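Local coordinates for Wnt inhibitor of Dorsal protein (Drosophila melanogaster, PDB 4KRR) that probably acts as a secreted Wnt ligand for frizzled receptors, this chain holding its N-terminal domain and linker, at residues D10-G15 / A64-T69; N49-E54 / V195-S200; E96-L101 / L125-L130; N118-G123 / I189-L194; E131-C136 / V152-P157. All coordinates share one frame; numbering follows the deposited sequence.

The five contacts lie in the N-terminal domain of this Wnt and the linker that follows it. Helix 53-75 serves both contact 1 and contact 2, whose centres are about 24 Å apart. Helix 113-127 serves contacts 3 and 4. Contact 1 closes in the chain before contact 3 opens, and Val67 and Leu126 pack the two together. Contact 2 joins residues 141 positions apart, and contacts 3, 4 and 5 are nested inside the loop it closes. Contact 5, on the two-stranded hairpin, lies farthest from contact 2, about 36 Å between centres. The helical core thus carries the hairpin at one end and the late segment 189-200 toward the other.

Contact 1. Residues D10-G15 / A64-T69; sequences DITGKG and AAIVHT
Gly15 comes against Ile66 and Thr69 where segment 10-15 of helix 8-26 crosses segment 64-69 of helix 53-75. The short axes pass 8.2 Å apart at 122°. Gly15 CA is 4.2 Å from Ile66 CG1 and lies beside Thr69 OG1. A CB at Gly15 would point at segment 64-69 and clash with Ile66 CG1, so the glycine permits this close approach. Gly15 O also meets the methyl of Ala65, with CB at 3.2 Å.

Round this point the touching atoms are mostly carbons. The CG2 branches of Ile11 and Ile66 meet at 3.8 Å. Ile66 CD1 lies alongside Thr12 CG2, the two side chains pointing the same way. Thr69 CG2 takes Lys14 CE at 3.9 Å and also lies near Ile11 CD1.

Thr69 is set by its own helix. With OG1 beside the backbone N (chi1 -61°), the hydroxyl donates to Ala65 O at 2.7 Å. Thr69 N reaches the same oxygen from the other face of its plane. The tip of Lys14 goes on to a salt bridge with Asp73.

Helix 97-107 brings Tyr104 onto Ile66, and helix 158-170 brings Phe158 onto Ala65. The pair therefore lies within the helical bundle of the N-terminal domain.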
# COMPACT_ATOMS: atom_id res chain seq x y z
N ASP A 10 -7.55 6.57 -13.08
CA ASP A 10 -8.54 6.68 -12.02
C ASP A 10 -8.09 5.96 -10.75
O ASP A 10 -8.28 6.45 -9.64
CB ASP A 10 -9.89 6.14 -12.49
CG ASP A 10 -10.41 6.86 -13.72
OD1 ASP A 10 -10.03 8.03 -13.93
OD2 ASP A 10 -11.20 6.25 -14.47
N ILE A 11 -7.50 4.78 -10.93
CA ILE A 11 -7.02 3.98 -9.81
C ILE A 11 -5.93 4.72 -9.03
O ILE A 11 -6.00 4.84 -7.81
CB ILE A 11 -6.48 2.62 -10.28
CG1 ILE A 11 -7.63 1.75 -10.81
CG2 ILE A 11 -5.78 1.90 -9.14
CD1 ILE A 11 -8.66 1.40 -9.75
N THR A 12 -4.94 5.22 -9.76
CA THR A 12 -3.84 5.98 -9.15
C THR A 12 -4.35 7.25 -8.48
O THR A 12 -3.94 7.58 -7.37
CB THR A 12 -2.77 6.35 -10.20
OG1 THR A 12 -2.24 5.15 -10.79
CG2 THR A 12 -1.64 7.14 -9.57
N GLY A 13 -5.25 7.95 -9.16
CA GLY A 13 -5.84 9.16 -8.63
C GLY A 13 -6.51 8.96 -7.28
O GLY A 13 -6.23 9.69 -6.33
N LYS A 14 -7.39 7.96 -7.20
CA LYS A 14 -8.09 7.65 -5.96
C LYS A 14 -7.12 7.12 -4.91
O LYS A 14 -7.23 7.45 -3.73
CB LYS A 14 -9.20 6.62 -6.20
CG LYS A 14 -10.39 7.14 -7.02
CD LYS A 14 -11.54 6.13 -7.05
CE LYS A 14 -11.14 4.83 -7.72
NZ LYS A 14 -12.21 3.78 -7.64
N GLY A 15 -6.16 6.31 -5.35
CA GLY A 15 -5.15 5.78 -4.45
C GLY A 15 -4.32 6.86 -3.79
O GLY A 15 -4.16 6.87 -2.57
N ALA A 64 0.55 1.01 -1.44
CA ALA A 64 -0.44 0.29 -0.65
C ALA A 64 -1.86 0.77 -0.93
O ALA A 64 -2.79 -0.02 -1.02
CB ALA A 64 -0.12 0.40 0.84
N ALA A 65 -2.01 2.09 -1.08
CA ALA A 65 -3.32 2.68 -1.31
C ALA A 65 -3.84 2.36 -2.71
O ALA A 65 -5.03 2.17 -2.91
CB ALA A 65 -3.27 4.18 -1.10
N ILE A 66 -2.92 2.29 -3.67
CA ILE A 66 -3.28 1.97 -5.04
C ILE A 66 -3.72 0.52 -5.16
O ILE A 66 -4.72 0.21 -5.81
CB ILE A 66 -2.11 2.26 -6.01
CG1 ILE A 66 -1.85 3.77 -6.09
CG2 ILE A 66 -2.41 1.72 -7.40
CD1 ILE A 66 -0.68 4.14 -6.97
N VAL A 67 -2.97 -0.38 -4.51
CA VAL A 67 -3.29 -1.80 -4.52
C VAL A 67 -4.58 -2.08 -3.74
O VAL A 67 -5.41 -2.90 -4.16
CB VAL A 67 -2.13 -2.65 -3.96
CG1 VAL A 67 -2.53 -4.11 -3.85
CG2 VAL A 67 -0.89 -2.50 -4.84
N HIS A 68 -4.75 -1.40 -2.62
CA HIS A 68 -5.97 -1.52 -1.82
C HIS A 68 -7.18 -1.08 -2.64
O HIS A 68 -8.23 -1.71 -2.60
CB HIS A 68 -5.85 -0.67 -0.55
CG HIS A 68 -6.97 -0.87 0.43
ND1 HIS A 68 -8.21 -0.27 0.29
CD2 HIS A 68 -7.03 -1.60 1.57
CE1 HIS A 68 -8.98 -0.63 1.30
NE2 HIS A 68 -8.29 -1.43 2.09
N THR A 69 -7.01 0.01 -3.38
CA THR A 69 -8.08 0.53 -4.23
C THR A 69 -8.40 -0.46 -5.35
O THR A 69 -9.56 -0.75 -5.63
CB THR A 69 -7.71 1.89 -4.84
OG1 THR A 69 -7.48 2.84 -3.78
CG2 THR A 69 -8.82 2.41 -5.74

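Contact 2. Residues N49-E54 / V195-S200; sequences NSPNRE and VFMQDS
Arg53 lies across the Phe196 ring. Its CB stands over the centre of one face, 4.0 Å from the centroid and 6° off the normal, a CH-pi contact. CG passes above CD1 and CE1 of the ring. NE follows over CE1 and CZ. The guanidinium then lays one of its own faces over Phe196 CE1, its plane turned 46° from the ring. At the tip, NH2 is 3.5 Å from Phe196 CZ, while NH1 bonds to Tyr169 O outside the two segments. The bend at chi3 (-66°) turns the guanidinium over the ring's far end.

Pro51 O accepts two backbone bonds, from Met197 N and, at 3.1 Å, from Gln198 N. The first donor is nearly in line with the carbonyl; the second stands above its plane. Segment 49-54 leads into helix 53-75, with Asn52 as its N-cap residue. Phe196 belongs to strand 195-196, which pairs in parallel with strand 173-174.

Gln198 NE2 donates to Ser50 OG at 2.7 Å, with the oxygen close to the amide plane. Met197 CE meets Asn49 O at 3.4 Å. Ser200 OG donates to Glu54 OE1, an oxygen that Tyr203 OH also reaches; the 2.5 Å length is unusually short and its exact value doubtful. One water accepts a hydrogen bond from Arg53 N and donates to Gln198 O and Ser200 OG. Another joins Asn52 ND2 to Asp199 O.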
# COMPACT_ATOMS: atom_id res chain seq x y z
N ASN A 49 17.51 6.38 -6.27
CA ASN A 49 18.93 6.06 -6.14
C ASN A 49 19.34 5.90 -4.68
O ASN A 49 19.94 4.90 -4.29
CB ASN A 49 19.80 7.11 -6.83
CG ASN A 49 19.56 7.16 -8.32
OD1 ASN A 49 19.32 8.23 -8.89
ND2 ASN A 49 19.62 6.01 -8.97
N SER A 50 19.00 6.89 -3.86
CA SER A 50 19.33 6.84 -2.44
C SER A 50 18.21 7.45 -1.60
O SER A 50 18.35 8.56 -1.09
CB SER A 50 20.65 7.56 -2.17
OG SER A 50 21.02 7.46 -0.81
N PRO A 51 17.09 6.72 -1.46
CA PRO A 51 15.92 7.26 -0.75
C PRO A 51 16.15 7.37 0.75
O PRO A 51 16.80 6.50 1.34
CB PRO A 51 14.84 6.22 -1.05
CG PRO A 51 15.59 4.95 -1.25
CD PRO A 51 16.87 5.34 -1.92
N ASN A 52 15.62 8.43 1.35
CA ASN A 52 15.61 8.55 2.80
C ASN A 52 14.34 7.91 3.37
O ASN A 52 13.49 7.44 2.61
CB ASN A 52 15.76 10.01 3.25
CG ASN A 52 14.65 10.92 2.74
OD1 ASN A 52 13.48 10.55 2.73
ND2 ASN A 52 15.03 12.12 2.33
N ARG A 53 14.22 7.91 4.69
CA ARG A 53 13.12 7.23 5.37
C ARG A 53 11.75 7.77 4.94
O ARG A 53 10.79 7.01 4.83
CB ARG A 53 13.28 7.34 6.89
CG ARG A 53 12.49 6.29 7.66
CD ARG A 53 12.45 6.59 9.15
NE ARG A 53 13.75 6.50 9.79
CZ ARG A 53 14.12 5.52 10.61
NH1 ARG A 53 13.27 4.54 10.90
NH2 ARG A 53 15.33 5.52 11.15
N GLU A 54 11.66 9.07 4.69
CA GLU A 54 10.40 9.66 4.26
C GLU A 54 10.05 9.30 2.81
O GLU A 54 8.88 9.13 2.49
CB GLU A 54 10.40 11.18 4.46
CG GLU A 54 10.38 11.60 5.93
CD GLU A 54 11.71 11.35 6.61
OE1 GLU A 54 12.75 11.71 6.01
OE2 GLU A 54 11.72 10.79 7.73
N VAL A 195 13.48 -0.63 4.13
CA VAL A 195 14.86 -0.17 4.15
C VAL A 195 15.00 1.19 3.49
O VAL A 195 14.26 1.53 2.57
CB VAL A 195 15.81 -1.19 3.46
CG1 VAL A 195 15.82 -2.51 4.22
CG2 VAL A 195 15.42 -1.40 2.01
N PHE A 196 15.96 1.97 3.97
CA PHE A 196 16.32 3.24 3.34
C PHE A 196 17.83 3.38 3.35
O PHE A 196 18.53 2.60 4.00
CB PHE A 196 15.64 4.43 4.02
CG PHE A 196 16.09 4.67 5.43
CD1 PHE A 196 15.58 3.92 6.48
CD2 PHE A 196 17.00 5.67 5.72
CE1 PHE A 196 16.00 4.14 7.78
CE2 PHE A 196 17.42 5.91 7.02
CZ PHE A 196 16.91 5.15 8.05
N MET A 197 18.34 4.38 2.64
CA MET A 197 19.78 4.52 2.45
C MET A 197 20.31 5.87 2.93
O MET A 197 21.37 5.94 3.56
CB MET A 197 20.14 4.30 0.98
CG MET A 197 19.79 2.90 0.48
SD MET A 197 19.77 2.75 -1.32
CE MET A 197 21.43 3.28 -1.73
N GLN A 198 19.58 6.94 2.65
CA GLN A 198 20.06 8.28 2.94
C GLN A 198 19.51 8.83 4.25
O GLN A 198 18.39 8.51 4.65
CB GLN A 198 19.68 9.22 1.79
CG GLN A 198 20.34 10.60 1.87
CD GLN A 198 21.75 10.59 1.33
OE1 GLN A 198 22.53 11.51 1.58
NE2 GLN A 198 22.09 9.56 0.57
N ASP A 199 20.30 9.68 4.90
CA ASP A 199 19.82 10.41 6.06
C ASP A 199 18.77 11.43 5.63
O ASP A 199 18.74 11.86 4.48
CB ASP A 199 20.98 11.13 6.77
CG ASP A 199 21.80 10.19 7.62
OD1 ASP A 199 21.31 9.09 7.95
OD2 ASP A 199 22.94 10.56 7.98
N SER A 200 17.91 11.81 6.57
CA SER A 200 16.91 12.83 6.31
C SER A 200 17.47 14.21 6.62
O SER A 200 18.27 14.36 7.55
CB SER A 200 15.65 12.57 7.14
OG SER A 200 15.05 11.34 6.77
O HOH W 1 17.87 13.00 2.08
O HOH W 2 16.23 8.98 6.33

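Contact 3. Residues E96-L101 / L125-L130; sequences EPTKAL and LLQRSL
Pro97 packs against the end of helix 113-127. Its CB and CG both lie 4.0 Å from Leu126 O, and CG also meets Leu130 CD2 at 4.2 Å. The ring thus rests against both the last helical turn and Leu130, which opens the next strand.

Thr98 makes the polar link. Its OG1 accepts from Gln127 NE2 at 3.0 Å, with an N-H...O angle of 159°. The oxygen lies 14° out of the Gln127 amide plane. Gln127 is extended beyond CG (chi2 177°), which carries the amide across to the hydroxyl. A valine in place of Thr98 would probably leave Gln127 NE2 without this acceptor and its amide freer to turn.

Leu101, a turn further on, divides its two methyls. CD1 touches Gln127 CG at 3.9 Å, the apolar stem of the side chain whose amide holds Thr98. CD2 meets Leu126 CD1 at 4.1 Å.

Behind these leucines stands helix 53-75, where Val67 touches both Leu101 and Leu126. Ala100 packs on Leu70 and Thr71 of that helix. On another side, Leu125 turns to helix 158-170, and Ser129 bonds through its backbone to Lys156 just past strand 149-155.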
# COMPACT_ATOMS: atom_id res chain seq x y z
N GLU A 96 -8.87 -10.14 -3.60
CA GLU A 96 -7.72 -10.87 -4.12
C GLU A 96 -6.52 -9.93 -4.27
O GLU A 96 -6.19 -9.51 -5.38
CB GLU A 96 -8.06 -11.51 -5.47
CG GLU A 96 -9.17 -12.54 -5.40
CD GLU A 96 -9.65 -12.99 -6.77
OE1 GLU A 96 -10.19 -12.15 -7.52
OE2 GLU A 96 -9.48 -14.19 -7.09
N PRO A 97 -5.87 -9.60 -3.14
CA PRO A 97 -4.75 -8.65 -3.14
C PRO A 97 -3.55 -9.14 -3.95
O PRO A 97 -2.85 -8.32 -4.54
CB PRO A 97 -4.38 -8.54 -1.65
CG PRO A 97 -4.91 -9.79 -1.03
CD PRO A 97 -6.15 -10.13 -1.79
N THR A 98 -3.34 -10.44 -3.99
CA THR A 98 -2.23 -11.01 -4.75
C THR A 98 -2.39 -10.75 -6.25
O THR A 98 -1.43 -10.41 -6.94
CB THR A 98 -2.06 -12.51 -4.47
OG1 THR A 98 -1.76 -12.71 -3.09
CG2 THR A 98 -0.93 -13.09 -5.31
N LYS A 99 -3.62 -10.91 -6.74
CA LYS A 99 -3.93 -10.61 -8.14
C LYS A 99 -3.63 -9.15 -8.44
O LYS A 99 -3.06 -8.82 -9.49
CB LYS A 99 -5.39 -10.92 -8.45
CG LYS A 99 -5.78 -12.38 -8.30
CD LYS A 99 -5.08 -13.25 -9.32
CE LYS A 99 -5.63 -14.67 -9.31
NZ LYS A 99 -7.09 -14.69 -9.62
N ALA A 100 -4.02 -8.27 -7.52
CA ALA A 100 -3.82 -6.84 -7.67
C ALA A 100 -2.34 -6.47 -7.62
O ALA A 100 -1.89 -5.60 -8.36
CB ALA A 100 -4.59 -6.08 -6.61
N LEU A 101 -1.60 -7.14 -6.75
CA LEU A 101 -0.16 -6.93 -6.65
C LEU A 101 0.57 -7.30 -7.94
O LEU A 101 1.64 -6.75 -8.24
CB LEU A 101 0.41 -7.74 -5.48
CG LEU A 101 0.18 -7.15 -4.10
CD1 LEU A 101 0.54 -8.16 -3.02
CD2 LEU A 101 0.99 -5.87 -3.93
N LEU A 125 2.73 -7.32 3.26
CA LEU A 125 1.86 -6.73 4.26
C LEU A 125 0.40 -6.81 3.83
O LEU A 125 -0.46 -7.22 4.60
CB LEU A 125 2.24 -5.27 4.50
CG LEU A 125 1.24 -4.48 5.35
CD1 LEU A 125 1.29 -4.91 6.81
CD2 LEU A 125 1.46 -2.99 5.19
N LEU A 126 0.13 -6.41 2.59
CA LEU A 126 -1.22 -6.44 2.04
C LEU A 126 -1.76 -7.86 1.96
O LEU A 126 -2.97 -8.07 2.02
CB LEU A 126 -1.24 -5.79 0.66
CG LEU A 126 -0.90 -4.30 0.66
CD1 LEU A 126 -0.70 -3.80 -0.76
CD2 LEU A 126 -1.99 -3.51 1.36
N GLN A 127 -0.86 -8.83 1.83
CA GLN A 127 -1.27 -10.23 1.78
C GLN A 127 -1.67 -10.75 3.15
O GLN A 127 -2.50 -11.65 3.27
CB GLN A 127 -0.15 -11.10 1.19
CG GLN A 127 0.01 -10.95 -0.31
CD GLN A 127 1.17 -11.76 -0.86
OE1 GLN A 127 2.23 -11.85 -0.24
NE2 GLN A 127 0.97 -12.37 -2.02
N ARG A 128 -1.10 -10.16 4.20
CA ARG A 128 -1.47 -10.54 5.56
C ARG A 128 -2.37 -9.49 6.21
O ARG A 128 -2.52 -9.45 7.43
CB ARG A 128 -0.22 -10.79 6.41
CG ARG A 128 0.64 -9.56 6.64
CD ARG A 128 1.77 -9.85 7.61
NE ARG A 128 2.54 -8.65 7.92
CZ ARG A 128 3.60 -8.25 7.22
NH1 ARG A 128 4.02 -8.97 6.18
NH2 ARG A 128 4.25 -7.15 7.57
N SER A 129 -2.97 -8.65 5.38
CA SER A 129 -3.88 -7.61 5.86
C SER A 129 -5.33 -7.96 5.55
O SER A 129 -6.18 -7.08 5.42
CB SER A 129 -3.53 -6.25 5.24
OG SER A 129 -2.29 -5.77 5.72
N LEU A 130 -5.61 -9.26 5.43
CA LEU A 130 -6.96 -9.71 5.14
C LEU A 130 -7.79 -9.92 6.40
O LEU A 130 -7.33 -10.53 7.37
CB LEU A 130 -6.94 -11.01 4.33
CG LEU A 130 -6.61 -10.89 2.84
CD1 LEU A 130 -6.63 -12.27 2.20
CD2 LEU A 130 -7.60 -9.97 2.15

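Contact 4. Residues N118-G123 / I189-L194; sequences NRRVVG and IPLDSL
The guanidinium of Arg120 meets Leu191 obliquely. Leu191 CD1 is 3.7 Å from Arg120 NE and also touches Arg120 CB, so it sits where the bent arginine chain folds round it. CD2 of the same leucine comes near NH2. The bend at chi3 (54°) brings NE and NH2 back to the leucine, and the two side chains cross at about a right angle.

The other flat group is the Asn118 amide. Its OD1 is 3.4 Å from Leu194 CA, and its CG touches Leu194 CD2. The same oxygen accepts from Val195 N, the next residue along, which ties the amide to the backbone just where strand 195-196 begins.

Val121 fills the middle. Its CG1 touches Leu194 CD2 at 3.7 Å. Its CG2 lies 3.3 Å from Ser193 O, a carbonyl that also accepts from His117 NE2. Val121 CA approaches Leu191 O at 3.3 Å in a CA-H...O contact. A water donates to Val121 O and, at 2.9 Å, to Leu191 O, bridging the two backbones. The segments share no direct hydrogen bond; the water supplies the polar link.

Met168 of helix 158-170 packs on both Val121 and Leu194. Val122 points away from the loop and meets Ala60 and Met63 of helix 53-75. The segment 189-194 makes a type I beta turn from Pro190 to Ser193. The arrangement is a loop with a beta turn, laid along a helix of the Wnt N-terminal domain just ahead of a short strand.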
# COMPACT_ATOMS: atom_id res chain seq x y z
N ASN A 118 11.39 -2.87 -0.83
CA ASN A 118 10.27 -2.25 -0.14
C ASN A 118 8.93 -2.56 -0.79
O ASN A 118 7.92 -2.67 -0.10
CB ASN A 118 10.48 -0.73 -0.03
CG ASN A 118 11.60 -0.36 0.92
OD1 ASN A 118 11.95 -1.14 1.81
ND2 ASN A 118 12.16 0.83 0.75
N ARG A 119 8.92 -2.71 -2.11
CA ARG A 119 7.70 -3.10 -2.79
C ARG A 119 7.28 -4.51 -2.40
O ARG A 119 6.10 -4.80 -2.25
CB ARG A 119 7.85 -2.97 -4.31
CG ARG A 119 8.10 -1.54 -4.76
CD ARG A 119 8.12 -1.43 -6.27
NE ARG A 119 8.54 -0.11 -6.71
CZ ARG A 119 8.63 0.26 -7.98
NH1 ARG A 119 8.33 -0.60 -8.94
NH2 ARG A 119 9.03 1.48 -8.30
N ARG A 120 8.27 -5.38 -2.21
CA ARG A 120 8.02 -6.72 -1.69
C ARG A 120 7.48 -6.67 -0.26
O ARG A 120 6.61 -7.45 0.11
CB ARG A 120 9.28 -7.59 -1.75
CG ARG A 120 9.65 -8.05 -3.16
CD ARG A 120 10.99 -8.76 -3.18
NE ARG A 120 11.05 -9.86 -2.22
CZ ARG A 120 10.63 -11.10 -2.47
NH1 ARG A 120 10.12 -11.40 -3.66
NH2 ARG A 120 10.73 -12.04 -1.54
N VAL A 121 8.01 -5.74 0.53
CA VAL A 121 7.57 -5.57 1.92
C VAL A 121 6.10 -5.15 1.96
O VAL A 121 5.31 -5.73 2.70
CB VAL A 121 8.42 -4.53 2.67
CG1 VAL A 121 7.83 -4.24 4.05
CG2 VAL A 121 9.86 -5.00 2.78
N VAL A 122 5.76 -4.15 1.17
CA VAL A 122 4.39 -3.68 1.06
C VAL A 122 3.47 -4.78 0.52
O VAL A 122 2.34 -4.94 0.98
CB VAL A 122 4.30 -2.43 0.16
CG1 VAL A 122 2.85 -2.04 -0.08
CG2 VAL A 122 5.08 -1.28 0.78
N GLY A 123 3.98 -5.54 -0.44
CA GLY A 123 3.23 -6.65 -1.01
C GLY A 123 2.85 -7.69 0.02
O GLY A 123 1.70 -8.11 0.09
N ILE A 189 17.41 -9.71 4.08
CA ILE A 189 16.69 -8.74 4.91
C ILE A 189 15.24 -9.20 5.04
O ILE A 189 14.60 -9.52 4.04
CB ILE A 189 16.75 -7.33 4.30
CG1 ILE A 189 18.20 -6.83 4.26
CG2 ILE A 189 15.88 -6.36 5.10
CD1 ILE A 189 18.34 -5.41 3.77
N PRO A 190 14.73 -9.23 6.29
CA PRO A 190 13.35 -9.66 6.55
C PRO A 190 12.32 -8.89 5.72
O PRO A 190 12.48 -7.70 5.48
CB PRO A 190 13.17 -9.36 8.05
CG PRO A 190 14.32 -8.47 8.43
CD PRO A 190 15.44 -8.88 7.52
N LEU A 191 11.28 -9.59 5.29
CA LEU A 191 10.28 -9.02 4.40
C LEU A 191 9.29 -8.11 5.13
O LEU A 191 8.42 -7.51 4.51
CB LEU A 191 9.53 -10.13 3.66
CG LEU A 191 9.10 -9.82 2.22
CD1 LEU A 191 10.31 -9.51 1.36
CD2 LEU A 191 8.31 -10.99 1.64
N ASP A 192 9.42 -8.02 6.45
CA ASP A 192 8.56 -7.14 7.23
C ASP A 192 9.32 -5.89 7.68
O ASP A 192 8.86 -5.15 8.55
CB ASP A 192 7.98 -7.88 8.44
CG ASP A 192 9.05 -8.34 9.42
OD1 ASP A 192 10.22 -8.47 9.00
OD2 ASP A 192 8.71 -8.56 10.60
N SER A 193 10.48 -5.67 7.07
CA SER A 193 11.29 -4.49 7.36
C SER A 193 11.50 -3.64 6.11
O SER A 193 12.01 -4.13 5.10
CB SER A 193 12.64 -4.88 7.95
OG SER A 193 12.49 -5.53 9.20
N LEU A 194 11.11 -2.38 6.18
CA LEU A 194 11.41 -1.42 5.13
C LEU A 194 12.86 -1.00 5.25
O LEU A 194 13.43 -1.00 6.35
CB LEU A 194 10.50 -0.20 5.23
CG LEU A 194 9.00 -0.40 4.99
CD1 LEU A 194 8.23 0.84 5.41
CD2 LEU A 194 8.74 -0.72 3.53
O HOH W 3 5.62 -7.12 4.97

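Contact 5. Residues E131-C136 / V152-P157; sequences EQECRC and VAVLKP
Strands 131-136 and 152-155 run antiparallel, with Glu131-Val154 and Glu133-Val152 as hydrogen-bonded pairs, two bonds each, and Gln132-Ala153 as the non-hydrogen-bonded pair between them.

Glu131, Glu133, Val152 and Val154 share one face. There Val154 CG2 touches Glu133 CB at 3.8 Å. The Glu131 side chain crosses that of Lys156 at about a right angle, its CD 3.5 Å from Lys156 CG. With CG beside the backbone N (chi1 -78°) and the chain extended, Glu131 reaches the lysine's stem and not its amine. Lys156 NZ is 5.9 Å from Glu131 OE2 and makes a salt bridge with Asp164 instead. A serine in place of Lys156 lacks both the amine and the stem, and would probably leave Asp164 without its charged mate and Glu131 with less packing beside its carboxylate.

The disulfides Cys134-Cys151 and Cys136-Cys146 lock the hairpin further out. Backbone bonds and disulfides thus appear to hold this surface hairpin, while the lysine's charge is directed to helix 158-170.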
# COMPACT_ATOMS: atom_id res chain seq x y z
N GLU A 131 -9.01 -9.38 6.38
CA GLU A 131 -10.01 -9.71 7.39
C GLU A 131 -11.17 -10.36 6.67
O GLU A 131 -11.05 -10.75 5.51
CB GLU A 131 -10.46 -8.44 8.12
CG GLU A 131 -9.47 -7.96 9.17
CD GLU A 131 -9.90 -6.67 9.84
OE1 GLU A 131 -10.95 -6.11 9.45
OE2 GLU A 131 -9.19 -6.22 10.76
N GLN A 132 -12.30 -10.50 7.36
CA GLN A 132 -13.50 -11.01 6.70
C GLN A 132 -14.73 -10.17 7.02
O GLN A 132 -14.85 -9.61 8.11
CB GLN A 132 -13.74 -12.48 7.05
CG GLN A 132 -13.79 -12.77 8.53
CD GLN A 132 -13.88 -14.26 8.80
OE1 GLN A 132 -14.33 -15.02 7.95
NE2 GLN A 132 -13.44 -14.67 9.99
N GLU A 133 -15.63 -10.08 6.05
CA GLU A 133 -16.86 -9.32 6.20
C GLU A 133 -18.07 -10.21 5.95
O GLU A 133 -18.09 -10.99 5.00
CB GLU A 133 -16.87 -8.14 5.24
CG GLU A 133 -18.08 -7.23 5.35
CD GLU A 133 -17.95 -5.99 4.48
OE1 GLU A 133 -16.89 -5.83 3.85
OE2 GLU A 133 -18.91 -5.20 4.43
N CYS A 134 -19.07 -10.09 6.81
CA CYS A 134 -20.26 -10.93 6.71
C CYS A 134 -21.51 -10.11 6.41
O CYS A 134 -21.70 -9.03 6.98
CB CYS A 134 -20.44 -11.74 7.99
SG CYS A 134 -19.00 -12.78 8.40
N ARG A 135 -22.35 -10.62 5.52
CA ARG A 135 -23.61 -9.98 5.17
C ARG A 135 -24.76 -10.97 5.28
O ARG A 135 -24.56 -12.17 5.12
CB ARG A 135 -23.53 -9.39 3.77
N CYS A 136 -25.96 -10.47 5.54
CA CYS A 136 -27.14 -11.32 5.69
C CYS A 136 -27.46 -12.08 4.40
O CYS A 136 -27.29 -11.55 3.30
CB CYS A 136 -28.35 -10.49 6.12
SG CYS A 136 -28.15 -9.65 7.70
N VAL A 152 -16.99 -13.30 3.33
CA VAL A 152 -15.90 -13.36 2.36
C VAL A 152 -14.69 -12.60 2.89
O VAL A 152 -14.82 -11.75 3.76
CB VAL A 152 -16.30 -12.77 0.99
CG1 VAL A 152 -17.40 -13.60 0.33
CG2 VAL A 152 -16.74 -11.32 1.14
N ALA A 153 -13.52 -12.93 2.35
CA ALA A 153 -12.28 -12.27 2.76
C ALA A 153 -12.18 -10.88 2.14
O ALA A 153 -12.36 -10.71 0.94
CB ALA A 153 -11.08 -13.11 2.38
N VAL A 154 -11.90 -9.88 2.97
CA VAL A 154 -11.71 -8.51 2.49
C VAL A 154 -10.50 -7.88 3.16
O VAL A 154 -10.10 -8.28 4.26
CB VAL A 154 -12.94 -7.63 2.76
CG1 VAL A 154 -14.14 -8.11 1.94
CG2 VAL A 154 -13.27 -7.61 4.24
N LEU A 155 -9.90 -6.90 2.49
CA LEU A 155 -8.78 -6.16 3.06
C LEU A 155 -9.26 -5.28 4.22
O LEU A 155 -10.37 -4.75 4.17
CB LEU A 155 -8.11 -5.28 2.00
CG LEU A 155 -7.21 -5.97 0.98
CD1 LEU A 155 -6.71 -4.96 -0.05
CD2 LEU A 155 -6.05 -6.65 1.67
N LYS A 156 -8.42 -5.14 5.24
CA LYS A 156 -8.72 -4.25 6.36
C LYS A 156 -8.98 -2.84 5.85
O LYS A 156 -8.56 -2.50 4.75
CB LYS A 156 -7.53 -4.20 7.34
CG LYS A 156 -7.17 -5.51 8.00
CD LYS A 156 -6.06 -5.32 9.02
CE LYS A 156 -4.82 -4.72 8.38
NZ LYS A 156 -3.71 -4.58 9.36
N PRO A 157 -9.67 -2.02 6.66
CA PRO A 157 -9.76 -0.59 6.33
C PRO A 157 -8.36 -0.01 6.18
O PRO A 157 -7.44 -0.42 6.90
CB PRO A 157 -10.48 0.01 7.55
CG PRO A 157 -10.47 -1.07 8.60
CD PRO A 157 -10.45 -2.36 7.85